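Local coordinates for D-glyceraldehyde dehydrogenase (NADP(+)) (Thermoplasma acidophilum, PDB 5IZD), which oxidises D-glyceraldehyde to (R)-glycerate with NADP(+) in the non-phosphorylated Entner-Doudoroff pathway, working as a homotetramer, at residues Q134-Y139 and E466-L470; A442-Y446 and E458-G463. All coordinates share one frame; numbering follows the deposited sequence.

Overall arrangement
Along the chain the segments run 134-139, 442-446, 458-463, 466-470, so both halves of contact 2 fall between the two halves of contact 1. Contact 1 pairs strand 130-145 with strand 468-476, in the sheet that also carries the parallel strands 168-172 and 220-224. Contact 2 joins the loop after strand 432-435 to segment 458-463 on helix 460-465, which leads directly into strand 468-476. Their centres lie about 17 Å apart, and they are tied by a probable hydrogen bond from Tyr446 OH to Glu466 OE2 (2.8 Å). Helix 460-465 and strand 468-476 thus take part both in the fold of the chain and in contacts with the second subunit.

Contact 1 (Q134-Y139 and E466-L470); sequences QYKVPY and EYLKL
The Tyr139 ring lies against Lys469, whose CB sits over one face, 4.1 Å from the ring centroid and 11° off its normal, a CH-pi contact. At the ring edge, near its plane, Tyr467 O approaches Tyr139 CD1 to 3.5 Å, while the carbonyls of Glu466 and Leu468 come in obliquely at CE1. The Lys469 chain bends at chi2 (77°), which carries its CD along the same ring to 3.7 Å from Tyr139 OH.

Beside this, strands 134-138 and 468-470 run antiparallel, their N-to-C directions 147° apart. Val137 and Lys469 form the hydrogen-bonded pair: Lys469 N gives to Val137 O at 2.7 Å, and Val137 N gives to Lys469 O at 2.9 Å. Lys136 and Leu470 form the next, non-hydrogen-bonded pair and meet through their side chains, Lys136 CG to Leu470 CD1 at 3.7 Å. The same CD1 of Leu470 also reaches Gln134 CB at 3.8 Å. Beside this pair, Leu470 CA makes a CA-H...O contact to Tyr135 O (3.2 Å).

Lys469 NZ is hydrogen-bonded to Thr448 OG1 of the second subunit, and Lys136 NZ to Tyr462 OH of that subunit. Within its own chain, Tyr467 O is bonded by Asn167 ND2. The chemistry therefore splits each lysine: the methylene chain packs on an aromatic ring or a leucine inside the subunit, while the ammonium joins the neighbouring one, so the strand pair and the interface with the second subunit are built from the same side chains.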
# COMPACT_ATOMS: atom_id res chain seq x y z
N GLN A 134 11.65 4.77 6.19
CA GLN A 134 10.54 4.91 7.14
C GLN A 134 10.25 3.60 7.82
O GLN A 134 9.77 2.71 7.20
CB GLN A 134 9.35 5.48 6.41
CG GLN A 134 9.69 6.85 5.85
CD GLN A 134 8.61 7.45 5.03
OE1 GLN A 134 7.99 6.79 4.20
NE2 GLN A 134 8.36 8.72 5.25
N TYR A 135 10.56 3.50 9.11
CA TYR A 135 10.37 2.26 9.86
C TYR A 135 9.04 2.33 10.61
O TYR A 135 8.62 3.41 10.98
CB TYR A 135 11.46 2.08 10.93
CG TYR A 135 12.80 1.64 10.44
CD1 TYR A 135 13.22 1.88 9.15
CD2 TYR A 135 13.70 0.99 11.29
CE1 TYR A 135 14.46 1.49 8.72
CE2 TYR A 135 14.95 0.59 10.85
CZ TYR A 135 15.32 0.86 9.56
OH TYR A 135 16.53 0.52 9.02
N LYS A 136 8.44 1.19 10.85
CA LYS A 136 7.23 1.10 11.65
C LYS A 136 7.63 0.37 12.92
O LYS A 136 8.15 -0.74 12.83
CB LYS A 136 6.16 0.38 10.87
CG LYS A 136 5.37 1.36 10.04
CD LYS A 136 4.30 0.71 9.21
CE LYS A 136 3.82 1.78 8.26
NZ LYS A 136 2.78 1.25 7.36
N VAL A 137 7.47 1.04 14.07
CA VAL A 137 7.96 0.54 15.36
C VAL A 137 6.82 0.63 16.41
O VAL A 137 5.94 1.46 16.28
CB VAL A 137 9.16 1.34 15.87
CG1 VAL A 137 10.34 1.19 14.95
CG2 VAL A 137 8.84 2.80 16.07
N PRO A 138 6.90 -0.17 17.46
CA PRO A 138 5.82 -0.03 18.47
C PRO A 138 5.83 1.36 19.15
O PRO A 138 6.86 2.03 19.18
CB PRO A 138 6.10 -1.17 19.48
CG PRO A 138 7.38 -1.79 19.08
CD PRO A 138 7.82 -1.27 17.75
N TYR A 139 4.67 1.80 19.61
CA TYR A 139 4.56 3.01 20.47
C TYR A 139 5.21 2.79 21.81
O TYR A 139 5.68 3.74 22.43
CB TYR A 139 3.10 3.44 20.73
CG TYR A 139 2.50 4.20 19.61
CD1 TYR A 139 1.99 3.54 18.51
CD2 TYR A 139 2.44 5.58 19.63
CE1 TYR A 139 1.45 4.24 17.46
CE2 TYR A 139 1.90 6.32 18.57
CZ TYR A 139 1.44 5.64 17.47
OH TYR A 139 0.88 6.30 16.43
N GLU A 466 -2.51 1.17 13.55
CA GLU A 466 -2.68 2.19 14.57
C GLU A 466 -1.77 1.95 15.76
O GLU A 466 -1.50 2.88 16.52
CB GLU A 466 -4.14 2.33 15.09
CG GLU A 466 -5.17 2.74 14.03
CD GLU A 466 -5.06 4.18 13.47
OE1 GLU A 466 -4.10 4.94 13.77
OE2 GLU A 466 -5.99 4.54 12.69
N TYR A 467 -1.29 0.72 15.91
CA TYR A 467 -0.39 0.38 17.03
C TYR A 467 1.12 0.47 16.70
O TYR A 467 2.00 0.15 17.53
CB TYR A 467 -0.72 -1.02 17.52
CG TYR A 467 -2.10 -1.14 18.14
CD1 TYR A 467 -2.29 -0.88 19.49
CD2 TYR A 467 -3.23 -1.51 17.37
CE1 TYR A 467 -3.56 -1.03 20.09
CE2 TYR A 467 -4.50 -1.63 17.96
CZ TYR A 467 -4.65 -1.41 19.32
OH TYR A 467 -5.90 -1.49 19.90
N LEU A 468 1.41 0.90 15.47
CA LEU A 468 2.78 1.14 15.02
C LEU A 468 2.98 2.63 14.75
O LEU A 468 2.11 3.32 14.19
CB LEU A 468 3.04 0.34 13.74
CG LEU A 468 3.04 -1.16 13.91
CD1 LEU A 468 2.91 -1.85 12.55
CD2 LEU A 468 4.34 -1.59 14.56
N LYS A 469 4.15 3.13 15.17
CA LYS A 469 4.59 4.47 14.85
C LYS A 469 5.60 4.48 13.71
O LYS A 469 6.57 3.73 13.76
CB LYS A 469 5.25 5.08 16.08
CG LYS A 469 5.63 6.54 15.89
CD LYS A 469 4.39 7.40 16.02
CE LYS A 469 4.70 8.84 15.70
NZ LYS A 469 3.43 9.56 15.94
N LEU A 470 5.39 5.35 12.74
CA LEU A 470 6.28 5.53 11.62
C LEU A 470 7.36 6.51 12.06
O LEU A 470 7.05 7.49 12.65
CB LEU A 470 5.51 6.09 10.44
CG LEU A 470 6.01 5.93 9.00
CD1 LEU A 470 6.40 4.55 8.59
CD2 LEU A 470 5.05 6.49 7.98

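Contact 2 (A442-Y446 and E458-G463); sequences ASQGY and EGSKYG
Backbone hydrogen bonding supplies the first link: Ser460 N gives to Ser443 O at 2.9 Å, with the donor in the carbonyl plane. The acceptor belongs to a type I beta turn from Ala442 to Gly445, closed by Gly445 N to Ala442 O at 3.0 Å. Next to this bond Gly445 O also lies close to Ser460 N, but the angle there is poor.

Within 458-463, the Ser460 side chain makes two hydrogen bonds. Ser460 OG gives to Gly459 O at 2.7 Å, on a lone pair in the carbonyl plane, and accepts from Tyr462 N at 3.0 Å. The two bonds, the second bent (134°), restrict the rotation of the hydroxyl.

Close backbone packing follows. Gly445 O stands 3.0 Å from Gly459 C, and Gln444 O meets Ser460 CB at 3.2 Å. The backbone angles of Gly459, with phi at 94°, by themselves call for glycine. Separately, Gly445 O occupies the side of Gly459 on which a CB would stand.

Contacts of the Tyr446 ring come last. With CG anti to the backbone N (chi1 179°), this ring lies alongside residues 459-463, with Gly459 O at its edge 3.4 Å from CD1. The same CD1 touches Tyr462 at CB, at 3.7 Å, and not at its ring, for the end of the Tyr462 side chain leads away. Nearby, Glu458 forms a salt bridge with Lys158, while Tyr462 OH bonds to Glu121 of the second subunit.

Together, Ser460 and Tyr462 form an ST turn in the N-terminal part of helix 460-465, against which the type I beta turn of the 442-446 loop is docked in this aldehyde dehydrogenase fold.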
# COMPACT_ATOMS: atom_id res chain seq x y z
N ALA A 442 -16.47 -7.21 10.47
CA ALA A 442 -15.51 -8.28 10.30
C ALA A 442 -14.14 -7.72 10.66
O ALA A 442 -13.91 -6.50 10.63
CB ALA A 442 -15.52 -8.82 8.86
N SER A 443 -13.23 -8.63 10.98
CA SER A 443 -11.85 -8.28 11.34
C SER A 443 -11.10 -7.56 10.24
O SER A 443 -10.23 -6.78 10.56
CB SER A 443 -11.10 -9.54 11.73
OG SER A 443 -11.71 -10.03 12.89
N GLN A 444 -11.44 -7.85 8.97
CA GLN A 444 -10.82 -7.21 7.80
C GLN A 444 -11.37 -5.82 7.54
O GLN A 444 -10.82 -5.09 6.69
CB GLN A 444 -10.93 -8.07 6.49
CG GLN A 444 -12.33 -8.46 6.04
CD GLN A 444 -12.80 -9.79 6.68
OE1 GLN A 444 -12.52 -10.11 7.86
NE2 GLN A 444 -13.54 -10.55 5.91
N GLY A 445 -12.49 -5.49 8.20
CA GLY A 445 -13.02 -4.12 8.19
C GLY A 445 -12.34 -3.12 9.11
O GLY A 445 -11.72 -3.50 10.05
N TYR A 446 -12.45 -1.84 8.84
CA TYR A 446 -11.84 -0.84 9.69
C TYR A 446 -12.98 -0.22 10.46
O TYR A 446 -13.66 0.63 9.96
CB TYR A 446 -11.06 0.19 8.90
CG TYR A 446 -10.41 1.29 9.68
CD1 TYR A 446 -9.30 1.05 10.44
CD2 TYR A 446 -10.86 2.58 9.60
CE1 TYR A 446 -8.69 2.05 11.12
CE2 TYR A 446 -10.24 3.58 10.28
CZ TYR A 446 -9.16 3.30 11.04
OH TYR A 446 -8.55 4.27 11.73
N GLU A 458 -10.27 0.31 14.49
CA GLU A 458 -9.77 -1.05 14.75
C GLU A 458 -10.18 -2.06 13.68
O GLU A 458 -11.28 -2.04 13.15
CB GLU A 458 -10.29 -1.52 16.09
CG GLU A 458 -9.83 -0.65 17.23
CD GLU A 458 -10.54 -0.99 18.57
OE1 GLU A 458 -9.92 -1.54 19.54
OE2 GLU A 458 -11.76 -0.66 18.59
N GLY A 459 -9.28 -2.97 13.37
CA GLY A 459 -9.48 -3.90 12.33
C GLY A 459 -8.90 -3.45 11.02
O GLY A 459 -8.71 -2.26 10.77
N SER A 460 -8.67 -4.41 10.15
CA SER A 460 -7.98 -4.21 8.87
C SER A 460 -6.50 -3.90 9.05
O SER A 460 -6.00 -3.68 10.14
CB SER A 460 -8.66 -3.14 7.97
OG SER A 460 -8.17 -1.81 8.20
N LYS A 461 -5.80 -3.88 7.93
CA LYS A 461 -4.43 -3.34 7.88
C LYS A 461 -4.31 -2.00 8.61
O LYS A 461 -3.35 -1.76 9.34
CB LYS A 461 -4.02 -3.12 6.40
CG LYS A 461 -2.57 -2.67 6.15
CD LYS A 461 -2.26 -2.37 4.65
CE LYS A 461 -3.48 -1.88 3.90
NZ LYS A 461 -3.23 -1.52 2.45
N TYR A 462 -5.27 -1.12 8.39
CA TYR A 462 -5.20 0.19 8.98
C TYR A 462 -5.37 0.14 10.50
O TYR A 462 -4.80 0.94 11.19
CB TYR A 462 -6.26 1.12 8.37
CG TYR A 462 -6.01 1.39 6.89
CD1 TYR A 462 -5.07 2.32 6.47
CD2 TYR A 462 -6.70 0.69 5.91
CE1 TYR A 462 -4.79 2.52 5.07
CE2 TYR A 462 -6.45 0.90 4.54
CZ TYR A 462 -5.49 1.80 4.13
OH TYR A 462 -5.31 2.04 2.74
N GLY A 463 -6.20 -0.75 11.00
CA GLY A 463 -6.44 -0.88 12.46
C GLY A 463 -5.22 -1.37 13.22
O GLY A 463 -4.79 -0.75 14.19